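Local coordinates for putative dihydrodipicolinate synthase (Thermus thermophilus, PDB 2PCQ), which is a putative member of the dihydrodipicolinate synthase family, built on a TIM-barrel fold, whose own function is not known, at residues Y38-E43 against F122-P127; I151-S154 against S159-A162. All blocks are in the same frame, centred on the assembly; numbering follows the deposited sequence.

Contact 1 of 2, residues Y38-E43 against F122-P127; sequences YGSNGE and FLYHVP
Tyr124 meets Ser40 through its phenolic oxygen, and the polar part of this contact converges on that one atom. The backbone N of Ser40 donates to Tyr124 OH at 2.9 Å with an N-H...O angle of 161°, a nearly straight bond. Ser40 OG lies 3.2 Å from Tyr124 OH, but this hydroxyl could equally be spent on a different acceptor, so that second bond is not settled. The placement follows from a torsion: OG sits between the backbone N and the carbonyl carbon of Ser40 (chi1 60°), which brings it alongside the main-chain N-H and close to the same oxygen. Tyr124 OH has a further, stronger polar partner in Lys152 NZ, so the phenol is held by the Ser40 amide and by Lys152 NZ.

The apolar contacts are lighter. Gly39 CA lies near the plane of the Tyr124 ring, at its edge. Val126 CG2 packs 3.9 Å from Ser40 CB, and within segment 122-127 itself Val126 CG1 stands 3.8 Å above the plane of the Tyr124 ring, toward its rim. Tyr99 of the second subunit packs on both Ser40 and Val126, and Tyr100 OH of that subunit donates a hydrogen bond to Ser40 O.

Backbone order on the loop side comes from a type I beta turn, Gly39 to Gly42, closed by Gly42 N to Gly39 O at 2.9 Å. Only 142 Å² is buried in total, yet all four touching residues are buried. Strand 121-125 and the loop following strand 36-37 thus meet at the C-terminal ends of barrel strands, the end that carries the active site in TIM barrels, with tyrosine and lysine paired as is characteristic of this family.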
ATOM      1  N   TYR A  38     -24.094 -15.937  -4.411  1.00 15.88           N
ATOM      2  CA  TYR A  38     -22.643 -16.075  -4.510  1.00 16.01           C
ATOM      3  C   TYR A  38     -21.932 -14.742  -4.741  1.00 18.21           C
ATOM      4  O   TYR A  38     -21.003 -14.651  -5.549  1.00 16.49           O
ATOM      5  CB  TYR A  38     -22.254 -17.066  -5.621  1.00 15.00           C
ATOM      6  CG  TYR A  38     -22.755 -18.485  -5.412  1.00 13.54           C
ATOM      7  CD1 TYR A  38     -22.961 -18.995  -4.128  1.00 16.48           C
ATOM      8  CD2 TYR A  38     -23.000 -19.325  -6.499  1.00 15.51           C
ATOM      9  CE1 TYR A  38     -23.398 -20.307  -3.931  1.00 14.32           C
ATOM     10  CE2 TYR A  38     -23.434 -20.648  -6.313  1.00 14.27           C
ATOM     11  CZ  TYR A  38     -23.631 -21.126  -5.029  1.00 15.79           C
ATOM     12  OH  TYR A  38     -24.046 -22.423  -4.833  1.00 18.79           O
ATOM     13  N   GLY A  39     -22.387 -13.711  -4.034  1.00 15.11           N
ATOM     14  CA  GLY A  39     -21.757 -12.405  -4.121  1.00 12.77           C
ATOM     15  C   GLY A  39     -20.530 -12.482  -3.228  1.00 14.35           C
ATOM     16  O   GLY A  39     -20.212 -13.564  -2.739  1.00 13.12           O
ATOM     17  N   SER A  40     -19.841 -11.366  -2.997  1.00 16.94           N
ATOM     18  CA  SER A  40     -18.646 -11.402  -2.153  1.00 19.81           C
ATOM     19  C   SER A  40     -18.937 -11.849  -0.718  1.00 20.82           C
ATOM     20  O   SER A  40     -18.060 -12.382  -0.043  1.00 25.51           O
ATOM     21  CB  SER A  40     -17.935 -10.039  -2.152  1.00 19.97           C
ATOM     22  OG  SER A  40     -18.775  -9.003  -1.669  1.00 28.19           O
ATOM     23  N   ASN A  41     -20.162 -11.639  -0.249  1.00 14.46           N
ATOM     24  CA  ASN A  41     -20.538 -12.062   1.100  1.00 19.17           C
ATOM     25  C   ASN A  41     -21.145 -13.468   1.082  1.00 19.25           C
ATOM     26  O   ASN A  41     -21.530 -13.999   2.125  1.00 18.37           O
ATOM     27  CB  ASN A  41     -21.553 -11.082   1.704  1.00 19.52           C
ATOM     28  CG  ASN A  41     -20.893  -9.879   2.354  1.00 24.69           C
ATOM     29  OD1 ASN A  41     -20.481  -9.932   3.518  1.00 22.97           O
ATOM     30  ND2 ASN A  41     -20.780  -8.786   1.601  1.00 27.86           N
ATOM     31  N   GLY A  42     -21.212 -14.070  -0.105  1.00 16.08           N
ATOM     32  CA  GLY A  42     -21.800 -15.394  -0.242  1.00 13.27           C
ATOM     33  C   GLY A  42     -20.883 -16.608  -0.176  1.00 15.07           C
ATOM     34  O   GLY A  42     -21.344 -17.730  -0.371  1.00 14.67           O
ATOM     35  N   GLU A  43     -19.597 -16.391   0.094  1.00 16.03           N
ATOM     36  CA  GLU A  43     -18.617 -17.472   0.196  1.00 16.80           C
ATOM     37  C   GLU A  43     -18.568 -18.409  -1.006  1.00 17.49           C
ATOM     38  O   GLU A  43     -18.339 -19.611  -0.862  1.00 16.36           O
ATOM     39  CB  GLU A  43     -18.853 -18.288   1.476  1.00 15.17           C
ATOM     40  CG  GLU A  43     -18.528 -17.512   2.749  1.00 14.27           C
ATOM     41  CD  GLU A  43     -18.753 -18.320   4.018  1.00 19.61           C
ATOM     42  OE1 GLU A  43     -17.900 -19.169   4.352  1.00 16.21           O
ATOM     43  OE2 GLU A  43     -19.789 -18.102   4.680  1.00 19.53           O
ATOM     44  N   PHE A 122     -22.325  -8.090 -15.130  1.00 17.01           N
ATOM     45  CA  PHE A 122     -21.950  -6.835 -14.493  1.00 17.98           C
ATOM     46  C   PHE A 122     -20.501  -7.060 -14.081  1.00 17.35           C
ATOM     47  O   PHE A 122     -20.133  -8.166 -13.688  1.00 14.81           O
ATOM     48  CB  PHE A 122     -22.784  -6.596 -13.233  1.00 17.97           C
ATOM     49  CG  PHE A 122     -24.165  -6.068 -13.501  1.00 18.60           C
ATOM     50  CD1 PHE A 122     -24.397  -4.698 -13.552  1.00 18.10           C
ATOM     51  CD2 PHE A 122     -25.235  -6.939 -13.690  1.00 18.10           C
ATOM     52  CE1 PHE A 122     -25.675  -4.197 -13.781  1.00 19.35           C
ATOM     53  CE2 PHE A 122     -26.516  -6.452 -13.921  1.00 21.13           C
ATOM     54  CZ  PHE A 122     -26.737  -5.076 -13.965  1.00 19.73           C
ATOM     55  N   LEU A 123     -19.677  -6.026 -14.191  1.00 16.27           N
ATOM     56  CA  LEU A 123     -18.292  -6.140 -13.769  1.00 15.93           C
ATOM     57  C   LEU A 123     -18.376  -6.110 -12.241  1.00 16.35           C
ATOM     58  O   LEU A 123     -19.242  -5.434 -11.680  1.00 14.88           O
ATOM     59  CB  LEU A 123     -17.471  -4.957 -14.295  1.00 14.07           C
ATOM     60  CG  LEU A 123     -17.493  -4.770 -15.818  1.00 17.92           C
ATOM     61  CD1 LEU A 123     -16.558  -3.636 -16.209  1.00 12.86           C
ATOM     62  CD2 LEU A 123     -17.073  -6.067 -16.507  1.00 11.64           C
ATOM     63  N   TYR A 124     -17.498  -6.852 -11.573  1.00 14.15           N
ATOM     64  CA  TYR A 124     -17.519  -6.913 -10.116  1.00 13.29           C
ATOM     65  C   TYR A 124     -16.204  -6.415  -9.536  1.00 12.91           C
ATOM     66  O   TYR A 124     -15.193  -7.112  -9.578  1.00 14.46           O
ATOM     67  CB  TYR A 124     -17.776  -8.355  -9.663  1.00 12.81           C
ATOM     68  CG  TYR A 124     -18.362  -8.500  -8.270  1.00 15.14           C
ATOM     69  CD1 TYR A 124     -18.924  -9.707  -7.863  1.00 15.93           C
ATOM     70  CD2 TYR A 124     -18.393  -7.426  -7.375  1.00 14.97           C
ATOM     71  CE1 TYR A 124     -19.515  -9.847  -6.610  1.00 16.88           C
ATOM     72  CE2 TYR A 124     -18.981  -7.555  -6.114  1.00 16.55           C
ATOM     73  CZ  TYR A 124     -19.544  -8.770  -5.742  1.00 19.91           C
ATOM     74  OH  TYR A 124     -20.169  -8.908  -4.520  1.00 18.28           O
ATOM     75  N   HIS A 125     -16.227  -5.201  -8.997  1.00 13.46           N
ATOM     76  CA  HIS A 125     -15.038  -4.607  -8.399  1.00 11.23           C
ATOM     77  C   HIS A 125     -15.179  -4.600  -6.877  1.00 12.45           C
ATOM     78  O   HIS A 125     -15.872  -3.754  -6.311  1.00 11.95           O
ATOM     79  CB  HIS A 125     -14.852  -3.176  -8.911  1.00 12.29           C
ATOM     80  CG  HIS A 125     -13.616  -2.503  -8.397  1.00 14.69           C
ATOM     81  ND1 HIS A 125     -12.357  -3.056  -8.519  1.00 13.27           N
ATOM     82  CD2 HIS A 125     -13.441  -1.313  -7.774  1.00 11.14           C
ATOM     83  CE1 HIS A 125     -11.463  -2.237  -7.996  1.00 12.38           C
ATOM     84  NE2 HIS A 125     -12.094  -1.171  -7.537  1.00 16.51           N
ATOM     85  N   VAL A 126     -14.524  -5.551  -6.221  1.00 11.49           N
ATOM     86  CA  VAL A 126     -14.573  -5.653  -4.767  1.00 11.86           C
ATOM     87  C   VAL A 126     -13.150  -5.970  -4.282  1.00 14.10           C
ATOM     88  O   VAL A 126     -12.881  -7.037  -3.734  1.00 15.11           O
ATOM     89  CB  VAL A 126     -15.625  -6.745  -4.335  1.00 11.51           C
ATOM     90  CG1 VAL A 126     -15.321  -8.080  -5.009  1.00 13.20           C
ATOM     91  CG2 VAL A 126     -15.668  -6.884  -2.817  1.00  9.58           C
ATOM     92  N   PRO A 127     -12.219  -5.011  -4.474  1.00 13.47           N
ATOM     93  CA  PRO A 127     -10.802  -5.108  -4.102  1.00 15.86           C
ATOM     94  C   PRO A 127     -10.483  -5.491  -2.661  1.00 16.95           C
ATOM     95  O   PRO A 127      -9.437  -6.078  -2.395  1.00 13.96           O
ATOM     96  CB  PRO A 127     -10.246  -3.731  -4.480  1.00 12.92           C
ATOM     97  CG  PRO A 127     -11.423  -2.829  -4.281  1.00 12.39           C
ATOM     98  CD  PRO A 127     -12.545  -3.638  -4.902  1.00 10.69           C
TER

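Contact 2 of 2, residues I151-S154 against S159-A162; sequences IKDS and SRIA
Asp153 and Ile161 make the closest backbone approach, their CA atoms 7.8 Å apart, where the end of strand 148-153 faces the first turns of helix 158-167. The two segments are joined by a loop of only a few residues and form the first half of a beta-alpha-beta unit that strand 172-175 completes, the repeating element of the TIM barrel. The contact buries 153 Å², and its four touching residues are all buried.

The side chains of Asp153 and Arg160 cross to form a salt bridge. The guanidinium presents its edge, with Asp153 OD2 in its plane, while the carboxylate is turned 58° from that plane. OD2 accepts through its syn lone pair, and the N-H...O angle of 165° shows a well-directed bond. Arg160 reaches it by bending at chi3 (60°), which brings NE rather than a terminal nitrogen to the acid; CD of Arg160 accordingly passes 3.6 Å from Asp153 OD2. Elsewhere, NH2 is hydrogen-bonded to Leu134 O, and Asp153 has further partners in Ser155 OG at OD1 and Tyr164 OH at OD2. These bonds fix the rotation of the carboxylate, and the nearby positive charge would be expected to favour its ionised form.

Aliphatic groups border this bridge. Ile151 CD1 comes to 4.3 Å from Arg160 NH2 at the guanidinium edge, so a methyl group borders the charged group near its plane. On the helix side, the bend at the second torsion of Ile161 brings its CD1 to 4.0 Å from Asp153 CB. The shortest link between strand and helix remains Arg160 NE to Asp153 OD2, at 2.9 Å.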
ATOM      1  N   ILE A 151     -21.756  -2.259 -13.663  1.00 16.97           N
ATOM      2  CA  ILE A 151     -20.772  -2.683 -12.689  1.00 15.21           C
ATOM      3  C   ILE A 151     -21.241  -2.555 -11.249  1.00 15.64           C
ATOM      4  O   ILE A 151     -21.994  -1.644 -10.908  1.00 16.78           O
ATOM      5  CB  ILE A 151     -19.482  -1.847 -12.844  1.00 12.38           C
ATOM      6  CG1 ILE A 151     -18.388  -2.356 -11.904  1.00 16.81           C
ATOM      7  CG2 ILE A 151     -19.781  -0.382 -12.530  1.00 14.27           C
ATOM      8  CD1 ILE A 151     -17.029  -1.705 -12.149  1.00  9.88           C
ATOM      9  N   LYS A 152     -20.826  -3.501 -10.416  1.00 14.32           N
ATOM     10  CA  LYS A 152     -21.115  -3.421  -8.994  1.00 12.83           C
ATOM     11  C   LYS A 152     -19.749  -3.023  -8.444  1.00 15.02           C
ATOM     12  O   LYS A 152     -18.771  -3.763  -8.593  1.00 12.74           O
ATOM     13  CB  LYS A 152     -21.520  -4.764  -8.390  1.00 10.84           C
ATOM     14  CG  LYS A 152     -21.703  -4.667  -6.872  1.00 15.64           C
ATOM     15  CD  LYS A 152     -21.976  -6.007  -6.196  1.00 15.22           C
ATOM     16  CE  LYS A 152     -21.954  -5.834  -4.676  1.00 14.22           C
ATOM     17  NZ  LYS A 152     -22.007  -7.128  -3.939  1.00 21.20           N
ATOM     18  N   ASP A 153     -19.684  -1.848  -7.833  1.00 13.81           N
ATOM     19  CA  ASP A 153     -18.440  -1.344  -7.277  1.00 15.26           C
ATOM     20  C   ASP A 153     -18.558  -1.292  -5.754  1.00 14.45           C
ATOM     21  O   ASP A 153     -19.297  -0.471  -5.206  1.00 13.78           O
ATOM     22  CB  ASP A 153     -18.162   0.054  -7.835  1.00 13.69           C
ATOM     23  CG  ASP A 153     -16.740   0.513  -7.584  1.00 16.85           C
ATOM     24  OD1 ASP A 153     -16.248   0.337  -6.452  1.00 14.08           O
ATOM     25  OD2 ASP A 153     -16.119   1.065  -8.518  1.00 17.52           O
ATOM     26  N   SER A 154     -17.820  -2.166  -5.076  1.00 13.51           N
ATOM     27  CA  SER A 154     -17.852  -2.228  -3.617  1.00 14.36           C
ATOM     28  C   SER A 154     -16.677  -1.518  -2.956  1.00 13.91           C
ATOM     29  O   SER A 154     -16.575  -1.503  -1.729  1.00 11.61           O
ATOM     30  CB  SER A 154     -17.852  -3.691  -3.155  1.00 13.78           C
ATOM     31  OG  SER A 154     -18.899  -4.425  -3.761  1.00 14.58           O
ATOM     32  N   SER A 159     -14.728   8.223  -6.365  1.00 12.73           N
ATOM     33  CA  SER A 159     -14.124   8.890  -7.513  1.00 14.68           C
ATOM     34  C   SER A 159     -14.468   8.015  -8.716  1.00 15.08           C
ATOM     35  O   SER A 159     -14.700   8.511  -9.820  1.00 15.70           O
ATOM     36  CB  SER A 159     -12.600   8.976  -7.367  1.00 13.48           C
ATOM     37  OG  SER A 159     -12.239  10.016  -6.479  1.00 28.77           O
ATOM     38  N   ARG A 160     -14.504   6.705  -8.491  1.00 11.91           N
ATOM     39  CA  ARG A 160     -14.829   5.760  -9.557  1.00 12.33           C
ATOM     40  C   ARG A 160     -16.293   5.920  -9.955  1.00 12.67           C
ATOM     41  O   ARG A 160     -16.623   5.941 -11.140  1.00 16.31           O
ATOM     42  CB  ARG A 160     -14.556   4.321  -9.102  1.00 10.22           C
ATOM     43  CG  ARG A 160     -13.070   4.005  -8.890  1.00 14.15           C
ATOM     44  CD  ARG A 160     -12.868   2.593  -8.336  1.00 12.16           C
ATOM     45  NE  ARG A 160     -13.398   1.563  -9.229  1.00 12.87           N
ATOM     46  CZ  ARG A 160     -12.691   0.939 -10.169  1.00 14.94           C
ATOM     47  NH1 ARG A 160     -11.409   1.226 -10.348  1.00  9.85           N
ATOM     48  NH2 ARG A 160     -13.272   0.029 -10.943  1.00 15.45           N
ATOM     49  N   ILE A 161     -17.168   6.047  -8.961  1.00 14.17           N
ATOM     50  CA  ILE A 161     -18.599   6.215  -9.219  1.00 12.88           C
ATOM     51  C   ILE A 161     -18.822   7.499 -10.020  1.00 15.78           C
ATOM     52  O   ILE A 161     -19.598   7.516 -10.980  1.00 12.92           O
ATOM     53  CB  ILE A 161     -19.405   6.314  -7.898  1.00 17.24           C
ATOM     54  CG1 ILE A 161     -19.154   5.075  -7.026  1.00 17.99           C
ATOM     55  CG2 ILE A 161     -20.888   6.473  -8.205  1.00 13.47           C
ATOM     56  CD1 ILE A 161     -19.683   3.784  -7.592  1.00 19.22           C
ATOM     57  N   ALA A 162     -18.136   8.568  -9.620  1.00 12.29           N
ATOM     58  CA  ALA A 162     -18.254   9.856 -10.302  1.00 14.24           C
ATOM     59  C   ALA A 162     -17.796   9.725 -11.751  1.00 14.95           C
ATOM     60  O   ALA A 162     -18.365  10.347 -12.654  1.00 15.21           O
ATOM     61  CB  ALA A 162     -17.419  10.916  -9.576  1.00 10.62           C
TER

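Contacts 1 and 2, with centres 13 Å apart, each have one segment on neighbouring parallel strands of the barrel, 121-125 and 148-153. Two polar links join them: Tyr124 OH to Lys152 NZ at 2.6 Å, a probable hydrogen bond, and the probable backbone bond of Ser154 N to His125 O at 2.8 Å. Alternation along strand 148-153 points Lys152 away from helix 158-167, its NZ reaching Tyr124 OH, while Ile151 and Asp153 face that helix. His125 CD2 packs 3.2 Å from Arg160 NE. The Tyr124-Lys152 pair lies at the C-terminal end of the strands, probably near the active site, as in other TIM barrels; the potassium ion, whose site includes Ala143 and Val148, is about 10 Å from the Ile151 side chain.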